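Glyco_hydro_cc domain-containing protein (Pseudomonas viridiflava, PDB 6UAV) cleaves internal beta-1,3-linkages of glucan chains as a family GH128 (subgroup II) endo-beta-1,3-glucanase built on a TIM barrel. Local coordinates at residues 77-82 and 112-117; 29-34 and 53-58; 64-69 and 106-111. One frame throughout, in Å; residues are numbered along the deposited sequence.

Interaction 1: residues 77-82 and 112-117; sequences RYLLVI and TGVKLV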
# COMPACT_ATOMS: atom_id res chain seq x y z
N ARG A 77 -6.18 -13.23 -0.30
CA ARG A 77 -7.38 -12.90 0.50
C ARG A 77 -7.71 -11.42 0.45
O ARG A 77 -8.74 -11.05 1.00
CB ARG A 77 -7.21 -13.37 1.94
CG ARG A 77 -7.04 -14.89 2.10
CD ARG A 77 -8.19 -15.72 1.57
NE ARG A 77 -9.39 -15.49 2.36
CZ ARG A 77 -10.68 -15.66 1.97
NH1 ARG A 77 -11.65 -15.44 2.86
NH2 ARG A 77 -11.01 -16.08 0.75
N TYR A 78 -6.88 -10.60 -0.17
CA TYR A 78 -6.97 -9.12 -0.19
C TYR A 78 -6.71 -8.63 -1.60
O TYR A 78 -5.91 -9.25 -2.31
CB TYR A 78 -5.95 -8.52 0.78
CG TYR A 78 -6.29 -8.89 2.20
CD1 TYR A 78 -7.28 -8.21 2.89
CD2 TYR A 78 -5.65 -9.90 2.82
CE1 TYR A 78 -7.64 -8.57 4.18
CE2 TYR A 78 -6.00 -10.29 4.11
CZ TYR A 78 -6.98 -9.61 4.78
OH TYR A 78 -7.31 -9.99 6.06
N LEU A 79 -7.41 -7.57 -1.97
CA LEU A 79 -7.22 -6.87 -3.24
C LEU A 79 -7.07 -5.39 -2.93
O LEU A 79 -8.00 -4.79 -2.40
CB LEU A 79 -8.43 -7.15 -4.13
CG LEU A 79 -8.38 -6.47 -5.50
CD1 LEU A 79 -7.21 -7.04 -6.34
CD2 LEU A 79 -9.72 -6.60 -6.24
N LEU A 80 -5.93 -4.82 -3.31
CA LEU A 80 -5.72 -3.39 -3.15
C LEU A 80 -6.44 -2.70 -4.30
O LEU A 80 -6.39 -3.22 -5.44
CB LEU A 80 -4.23 -3.10 -3.24
CG LEU A 80 -3.40 -3.70 -2.11
CD1 LEU A 80 -1.92 -3.61 -2.48
CD2 LEU A 80 -3.69 -3.01 -0.80
N VAL A 81 -7.12 -1.61 -3.99
CA VAL A 81 -7.86 -0.89 -5.06
C VAL A 81 -7.62 0.60 -4.99
O VAL A 81 -7.63 1.19 -3.88
CB VAL A 81 -9.35 -1.28 -5.00
CG1 VAL A 81 -9.60 -2.74 -5.26
CG2 VAL A 81 -10.03 -0.84 -3.72
N ILE A 82 -7.51 1.19 -6.17
CA ILE A 82 -7.51 2.65 -6.45
C ILE A 82 -6.31 3.37 -5.81
O ILE A 82 -6.37 3.76 -4.65
CB ILE A 82 -8.86 3.32 -6.10
CG1 ILE A 82 -10.05 2.50 -6.66
CG2 ILE A 82 -8.77 4.73 -6.69
CD1 ILE A 82 -11.37 3.21 -6.80
N THR A 112 -14.89 -13.98 -5.58
CA THR A 112 -13.55 -14.54 -5.26
C THR A 112 -13.29 -14.61 -3.75
O THR A 112 -12.38 -15.40 -3.35
CB THR A 112 -12.46 -13.70 -5.92
OG1 THR A 112 -12.32 -12.47 -5.20
CG2 THR A 112 -12.67 -13.47 -7.39
N GLY A 113 -14.01 -13.85 -2.95
CA GLY A 113 -13.83 -13.83 -1.49
C GLY A 113 -12.81 -12.81 -1.01
O GLY A 113 -12.69 -12.62 0.22
N VAL A 114 -12.15 -12.06 -1.90
CA VAL A 114 -11.08 -11.13 -1.45
C VAL A 114 -11.72 -9.96 -0.71
O VAL A 114 -12.82 -9.51 -1.12
CB VAL A 114 -10.21 -10.61 -2.61
CG1 VAL A 114 -9.40 -11.74 -3.25
CG2 VAL A 114 -11.00 -9.83 -3.66
N LYS A 115 -11.02 -9.41 0.28
CA LYS A 115 -11.47 -8.19 1.01
C LYS A 115 -10.94 -7.01 0.19
O LYS A 115 -9.85 -7.16 -0.48
CB LYS A 115 -10.88 -8.18 2.40
CG LYS A 115 -11.36 -9.24 3.36
CD LYS A 115 -12.79 -9.28 3.58
CE LYS A 115 -13.17 -10.37 4.55
NZ LYS A 115 -14.64 -10.49 4.63
N LEU A 116 -11.67 -5.93 0.17
CA LEU A 116 -11.25 -4.75 -0.60
C LEU A 116 -10.45 -3.84 0.34
O LEU A 116 -10.97 -3.42 1.35
CB LEU A 116 -12.47 -4.06 -1.15
CG LEU A 116 -13.33 -4.86 -2.12
CD1 LEU A 116 -14.48 -3.98 -2.60
CD2 LEU A 116 -12.54 -5.35 -3.34
N VAL A 117 -9.23 -3.50 -0.08
CA VAL A 117 -8.31 -2.61 0.65
C VAL A 117 -8.12 -1.35 -0.17
O VAL A 117 -7.34 -1.34 -1.12
CB VAL A 117 -7.01 -3.36 0.95
CG1 VAL A 117 -6.05 -2.45 1.72
CG2 VAL A 117 -7.28 -4.65 1.72
O HOH W 1 -10.73 -12.59 2.20
O HOH W 2 -5.46 0.55 -2.03

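Interaction 2: residues 29-34 and 53-58; sequences YNWSPK and VPMVWN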
# COMPACT_ATOMS: atom_id res chain seq x y z
N TYR A 29 3.73 -5.69 -3.05
CA TYR A 29 2.78 -5.46 -4.14
C TYR A 29 3.49 -4.56 -5.11
O TYR A 29 4.54 -4.02 -4.74
CB TYR A 29 1.46 -4.89 -3.61
CG TYR A 29 1.53 -3.43 -3.29
CD1 TYR A 29 2.17 -2.96 -2.14
CD2 TYR A 29 0.95 -2.51 -4.14
CE1 TYR A 29 2.21 -1.60 -1.86
CE2 TYR A 29 1.00 -1.17 -3.87
CZ TYR A 29 1.65 -0.70 -2.73
OH TYR A 29 1.67 0.63 -2.45
N ASN A 30 2.94 -4.43 -6.30
CA ASN A 30 3.64 -3.74 -7.41
C ASN A 30 2.67 -2.84 -8.17
O ASN A 30 2.99 -2.52 -9.30
CB ASN A 30 4.32 -4.73 -8.36
CG ASN A 30 3.33 -5.56 -9.14
OD1 ASN A 30 2.11 -5.42 -8.92
ND2 ASN A 30 3.84 -6.36 -10.06
N TRP A 31 1.62 -2.36 -7.52
CA TRP A 31 0.63 -1.44 -8.12
C TRP A 31 -0.08 -2.09 -9.32
O TRP A 31 -0.67 -1.38 -10.09
CB TRP A 31 1.25 -0.10 -8.52
CG TRP A 31 1.86 0.60 -7.35
CD1 TRP A 31 1.24 1.43 -6.48
CD2 TRP A 31 3.24 0.56 -6.94
NE1 TRP A 31 2.11 1.90 -5.54
CE2 TRP A 31 3.35 1.37 -5.78
CE3 TRP A 31 4.38 -0.07 -7.45
CZ2 TRP A 31 4.59 1.57 -5.13
CZ3 TRP A 31 5.60 0.15 -6.82
CH2 TRP A 31 5.67 0.92 -5.67
N SER A 32 -0.05 -3.41 -9.47
CA SER A 32 -0.58 -4.06 -10.69
C SER A 32 -1.26 -5.35 -10.31
O SER A 32 -1.13 -5.82 -9.17
CB SER A 32 0.52 -4.30 -11.70
OG SER A 32 1.04 -5.57 -11.47
N PRO A 33 -2.07 -5.93 -11.22
CA PRO A 33 -2.82 -7.12 -10.81
C PRO A 33 -2.03 -8.43 -10.69
O PRO A 33 -2.57 -9.40 -10.17
CB PRO A 33 -3.84 -7.27 -11.94
CG PRO A 33 -3.81 -6.01 -12.73
CD PRO A 33 -2.41 -5.42 -12.55
N LYS A 34 -0.78 -8.48 -11.16
CA LYS A 34 0.05 -9.71 -11.10
C LYS A 34 1.48 -9.36 -10.79
O LYS A 34 1.94 -8.25 -11.13
CB LYS A 34 -0.02 -10.42 -12.44
CG LYS A 34 -1.30 -11.20 -12.66
CD LYS A 34 -1.51 -11.57 -14.07
CE LYS A 34 -2.83 -12.30 -14.32
NZ LYS A 34 -3.27 -12.03 -15.70
N VAL A 53 0.25 -9.24 -3.18
CA VAL A 53 -1.15 -8.72 -3.08
C VAL A 53 -1.41 -7.93 -4.34
O VAL A 53 -0.70 -6.99 -4.64
CB VAL A 53 -1.39 -7.85 -1.83
CG1 VAL A 53 -2.83 -7.29 -1.79
CG2 VAL A 53 -1.08 -8.64 -0.58
N PRO A 54 -2.37 -8.39 -5.16
CA PRO A 54 -2.65 -7.70 -6.41
C PRO A 54 -3.31 -6.34 -6.17
O PRO A 54 -3.98 -6.16 -5.17
CB PRO A 54 -3.68 -8.54 -7.14
CG PRO A 54 -4.09 -9.59 -6.19
CD PRO A 54 -3.21 -9.57 -4.94
N MET A 55 -3.26 -5.48 -7.19
CA MET A 55 -3.87 -4.15 -7.09
C MET A 55 -4.54 -3.75 -8.41
O MET A 55 -4.01 -4.00 -9.48
CB MET A 55 -2.83 -3.09 -6.77
CG MET A 55 -3.44 -1.69 -6.69
SD MET A 55 -2.35 -0.51 -5.88
CE MET A 55 -3.58 0.61 -5.23
N VAL A 56 -5.74 -3.21 -8.26
CA VAL A 56 -6.47 -2.51 -9.34
C VAL A 56 -6.12 -1.06 -9.20
O VAL A 56 -6.54 -0.41 -8.19
CB VAL A 56 -7.99 -2.74 -9.19
CG1 VAL A 56 -8.74 -1.92 -10.21
CG2 VAL A 56 -8.31 -4.20 -9.34
N TRP A 57 -5.38 -0.54 -10.14
CA TRP A 57 -4.80 0.81 -10.01
C TRP A 57 -5.87 1.87 -10.22
O TRP A 57 -5.93 2.84 -9.41
CB TRP A 57 -3.61 0.96 -10.96
CG TRP A 57 -2.66 2.08 -10.59
CD1 TRP A 57 -1.62 2.09 -9.71
CD2 TRP A 57 -2.61 3.32 -11.28
NE1 TRP A 57 -0.97 3.29 -9.74
CE2 TRP A 57 -1.55 4.05 -10.73
CE3 TRP A 57 -3.39 3.87 -12.32
CZ2 TRP A 57 -1.28 5.36 -11.13
CZ3 TRP A 57 -3.07 5.14 -12.74
CH2 TRP A 57 -2.01 5.86 -12.18
N ASN A 58 -6.68 1.74 -11.27
CA ASN A 58 -7.74 2.73 -11.59
C ASN A 58 -8.86 1.95 -12.29
O ASN A 58 -8.93 0.71 -12.10
CB ASN A 58 -7.19 3.94 -12.34
CG ASN A 58 -6.74 3.60 -13.74
OD1 ASN A 58 -6.81 2.45 -14.12
ND2 ASN A 58 -6.23 4.57 -14.49
O HOH W 3 0.08 -5.29 -6.62

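Interaction 3: residues 64-69 and 106-111; sequences GQLKLY and EQISAQ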
# COMPACT_ATOMS: atom_id res chain seq x y z
N GLY A 64 -12.31 -9.85 -16.02
CA GLY A 64 -12.25 -11.30 -16.29
C GLY A 64 -10.88 -11.87 -15.96
O GLY A 64 -10.77 -12.87 -15.22
N GLN A 65 -9.82 -11.23 -16.43
CA GLN A 65 -8.42 -11.68 -16.22
C GLN A 65 -8.07 -11.66 -14.73
O GLN A 65 -7.42 -12.63 -14.22
CB GLN A 65 -7.54 -10.74 -17.04
CG GLN A 65 -6.06 -10.81 -16.75
CD GLN A 65 -5.21 -10.06 -17.77
OE1 GLN A 65 -4.17 -10.56 -18.20
NE2 GLN A 65 -5.63 -8.85 -18.15
N LEU A 66 -8.52 -10.60 -14.03
CA LEU A 66 -8.28 -10.55 -12.58
C LEU A 66 -9.04 -11.65 -11.86
O LEU A 66 -8.44 -12.29 -10.98
CB LEU A 66 -8.61 -9.19 -12.01
CG LEU A 66 -8.48 -9.05 -10.51
CD1 LEU A 66 -7.11 -9.43 -10.03
CD2 LEU A 66 -8.91 -7.68 -10.07
N LYS A 67 -10.31 -11.85 -12.20
CA LYS A 67 -11.11 -12.89 -11.53
C LYS A 67 -10.46 -14.25 -11.72
O LYS A 67 -10.37 -15.04 -10.77
CB LYS A 67 -12.53 -12.91 -12.08
CG LYS A 67 -13.38 -11.76 -11.57
CD LYS A 67 -14.64 -11.64 -12.41
CE LYS A 67 -15.41 -10.39 -12.06
NZ LYS A 67 -16.73 -10.37 -12.72
N LEU A 68 -10.04 -14.52 -12.94
CA LEU A 68 -9.45 -15.82 -13.32
C LEU A 68 -8.21 -16.03 -12.43
O LEU A 68 -8.02 -17.13 -11.86
CB LEU A 68 -9.13 -15.72 -14.83
CG LEU A 68 -8.71 -17.00 -15.54
CD1 LEU A 68 -9.81 -18.04 -15.53
CD2 LEU A 68 -8.32 -16.66 -16.99
N TYR A 69 -7.36 -15.01 -12.31
CA TYR A 69 -6.14 -15.08 -11.48
C TYR A 69 -6.50 -15.30 -10.00
O TYR A 69 -5.98 -16.24 -9.35
CB TYR A 69 -5.27 -13.84 -11.68
CG TYR A 69 -4.07 -13.74 -10.77
CD1 TYR A 69 -2.96 -14.55 -10.95
CD2 TYR A 69 -4.02 -12.81 -9.76
CE1 TYR A 69 -1.86 -14.49 -10.10
CE2 TYR A 69 -2.92 -12.71 -8.92
CZ TYR A 69 -1.83 -13.54 -9.09
OH TYR A 69 -0.72 -13.47 -8.31
N GLU A 106 -16.87 -4.74 -5.87
CA GLU A 106 -17.72 -5.53 -4.96
C GLU A 106 -18.05 -6.87 -5.61
O GLU A 106 -18.21 -7.90 -4.87
CB GLU A 106 -18.98 -4.71 -4.63
CG GLU A 106 -18.69 -3.52 -3.79
CD GLU A 106 -19.86 -2.60 -3.54
OE1 GLU A 106 -20.72 -2.54 -4.42
OE2 GLU A 106 -19.89 -1.92 -2.46
N GLN A 107 -18.33 -6.87 -6.90
CA GLN A 107 -18.64 -8.12 -7.61
C GLN A 107 -17.40 -9.03 -7.52
O GLN A 107 -17.52 -10.26 -7.22
CB GLN A 107 -19.04 -7.86 -9.06
CG GLN A 107 -19.31 -9.19 -9.76
CD GLN A 107 -19.82 -9.05 -11.18
OE1 GLN A 107 -19.12 -8.53 -12.06
NE2 GLN A 107 -21.02 -9.56 -11.40
N ILE A 108 -16.22 -8.50 -7.78
CA ILE A 108 -14.95 -9.31 -7.73
C ILE A 108 -14.79 -9.86 -6.29
O ILE A 108 -14.53 -11.05 -6.13
CB ILE A 108 -13.75 -8.48 -8.19
CG1 ILE A 108 -13.79 -8.24 -9.70
CG2 ILE A 108 -12.45 -9.13 -7.70
CD1 ILE A 108 -13.01 -6.99 -10.13
N SER A 109 -15.09 -9.05 -5.28
CA SER A 109 -15.07 -9.51 -3.87
C SER A 109 -16.05 -10.65 -3.65
O SER A 109 -15.64 -11.66 -3.03
CB SER A 109 -15.30 -8.34 -2.91
OG SER A 109 -15.39 -8.82 -1.58
N ALA A 110 -17.30 -10.55 -4.11
CA ALA A 110 -18.31 -11.62 -3.92
C ALA A 110 -17.90 -12.90 -4.65
O ALA A 110 -18.06 -13.97 -4.07
CB ALA A 110 -19.65 -11.14 -4.40
N GLN A 111 -17.33 -12.75 -5.85
CA GLN A 111 -17.06 -13.90 -6.75
C GLN A 111 -15.76 -14.62 -6.33
O GLN A 111 -15.60 -15.76 -6.69
CB GLN A 111 -16.97 -13.36 -8.17
CG GLN A 111 -18.33 -13.02 -8.73
CD GLN A 111 -18.19 -12.49 -10.13
OE1 GLN A 111 -17.17 -11.89 -10.45
NE2 GLN A 111 -19.22 -12.65 -10.92
O HOH W 4 -19.12 -12.09 -13.98

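Interaction 1: residues 77-82 and 112-117
Strand 78-81 and strand 115-117 pair in parallel, Arg77 O, just before the first, taking the opening bond from Lys115 N. Lys115 O in turn accepts from Leu79 N; Val117 repeats this, its N donating to Leu79 O and its O accepting from Val81 N at 2.9 Å. N-H...O angles of 156° to 166° support all four bonds. Two waters extend the pairing at its ends: water 1 donates to Arg77 O and Gly113 O, water 2 to Val81 O and Val117 O.

Apolar contacts separate by face. Toward the barrel interior, Val117 straddles two neighbours: with CG1 anti to its backbone N (chi1 -180°), CG1 lies beside Leu80 CD2 at a tight 3.5 Å, while CG2 meets Tyr78 CD1 at 3.7 Å. The aliphatic base of Lys115 runs obliquely past the same ring, CB 3.6 Å from Tyr78 CD1, before the chain bends at chi2 and carries the amine away. On the outward face Val114 CG2 touches Leu79 CB at 3.7 Å, and Leu79 CD2 and Leu116 CD2 are 4.2 Å apart.

Polar side-chain contact is looser. Arg77, bent at chi2 and chi3, brings one guanidinium face over Gly113 O, with NH2 3.9 Å from that oxygen. Gly113, first past helix 95-112, has a positive phi at which a side chain would jam against the preceding carbonyl O, which accounts for a glycine.

The axes of strand segments 78-81 and 115-117 come within 4.8 Å, bracketing helix 95-112 in a beta-alpha-beta unit. Trp181 of strand 180-185 packs against Tyr78, Leu80 and Val117 inside the barrel, whereas Leu79 and Val114 face helix 63-72 and Val81 helix 95-112.

Interaction 2: residues 29-34 and 53-58
Met55 brings its thioether up beside the neighbouring rings of Tyr29 and Trp31. Its CG is anti to the backbone N (chi1 179°) and the chain runs on extended, which carries Met55 SD to 4.0 Å from Tyr29 CE2 and 4.1 Å from Trp31 CD1. Both are Met-aromatic contacts of oblique geometry: the sulfur lies 69° off the normal of the Tyr29 ring and 59° off that of the five-membered ring of Trp31. Met55 and Tyr29 run side by side in the same direction, while Trp31 crosses the thioether at a slant. The aromatic pair also meets directly, Tyr29 CE2 standing 3.6 Å above one face of the Trp31 ring, offset toward its rim. Trp57, two residues on from Met55, completes the group, CD1 resting 3.8 Å from Trp31 CB.

The loop leaving strand 27-29 is thereby folded over the C-terminal part of strand 51-56, at the end of the TIM barrel where enzymes of this fold carry their active sites. Tyr29 OH is hydrogen-bonded to Thr183 O and Trp31 NE1 to Glu184 OE2, tying both rings to strand 180-185.

Backbone pairing is brief. Met55 N donates to Ser32 O (2.9 Å), approaching from well above the carbonyl plane; Pro33 N, which carries no hydrogen, lies 3.2 Å from Met55 O and cannot return the bond. Nearby, water 3 accepts from Asn30 N and lies within bonding distance of Ser32 O and Val53 O. Within 29-34 Asn30 bonds at both ends of its amide: OD1 accepts from Ser32 OG at 2.8 Å, and ND2 donates to Lys34 O nearly in its own amide plane.

Interaction 3: residues 64-69 and 106-111
Lys67 reaches across from helix 63-72 to the amide side chains of Gln107 and Gln111 on helix 95-112. The firmer bond runs from Lys67 NZ to Gln107 OE1 at 3.1 Å. The donor sits 61° out of the amide carbonyl plane with a C=O...N angle of 110°, so the ammonium comes down over the carbonyl group and does not use a lone pair. Its link to Gln111 OE1 is weak, and because that oxygen is modelled too close to the lysine chain, its exact position is doubtful.

The two helices are consecutive members of the outer layer of a TIM barrel and run roughly parallel: the axes of segments 64-69 and 106-111 come within 10.5 Å and are inclined by 25°. Gln107 and Gln111 are four residues apart, one turn of helix, which puts both side chains on the side facing Lys67, the placement of the Gln111 amide being less sure. Lys67 can meet them because its chain is extended beyond CG; it crosses Gln107 at about a right angle. Water 4 joins the polar group, accepting from Gln111 NE2 at 3.1 Å and, weakly, from Lys67 NZ.

Inward of the amine the contact turns apolar. Lys67 CA and Ile108 CA, 6.5 Å apart, are the nearest such pair across the two segments. Ile108 points toward the other helix and slants against the methylenes of the lysine, with CG1 3.6 Å from Lys67 CE. The lysine stem is thus packed while its end bonds to the glutamines. Deeper still, Leu66 and Ile108 both touch Leu79 of strand 78-81, and these two side chains are among those that seat the helices on the sheet. They cross each other at about a right angle, and their terminal methyls, Leu66 CD2 and Ile108 CD1, are 4.2 Å apart.

Overall arrangement
From the N terminus, interaction 2 comes first: it closes the short connection that holds helix 44-48, joining the exit of the second barrel strand to the third. It ends before the others open. Interaction 3 then starts on helix 63-72, and interaction 1 on strand 78-81; their partners follow in the same order, 106-111 before 112-117, so the two contacts cross, one joining adjacent outer helices and the other adjacent strands beneath them. A probable hydrogen bond between Ser109 OG and Val114 O links these layers. Strands 51-56 and 78-81 are sheet neighbours, with probable backbone bonds between Val56 and both Leu80 and Ile82, joining interaction 2 to interaction 1.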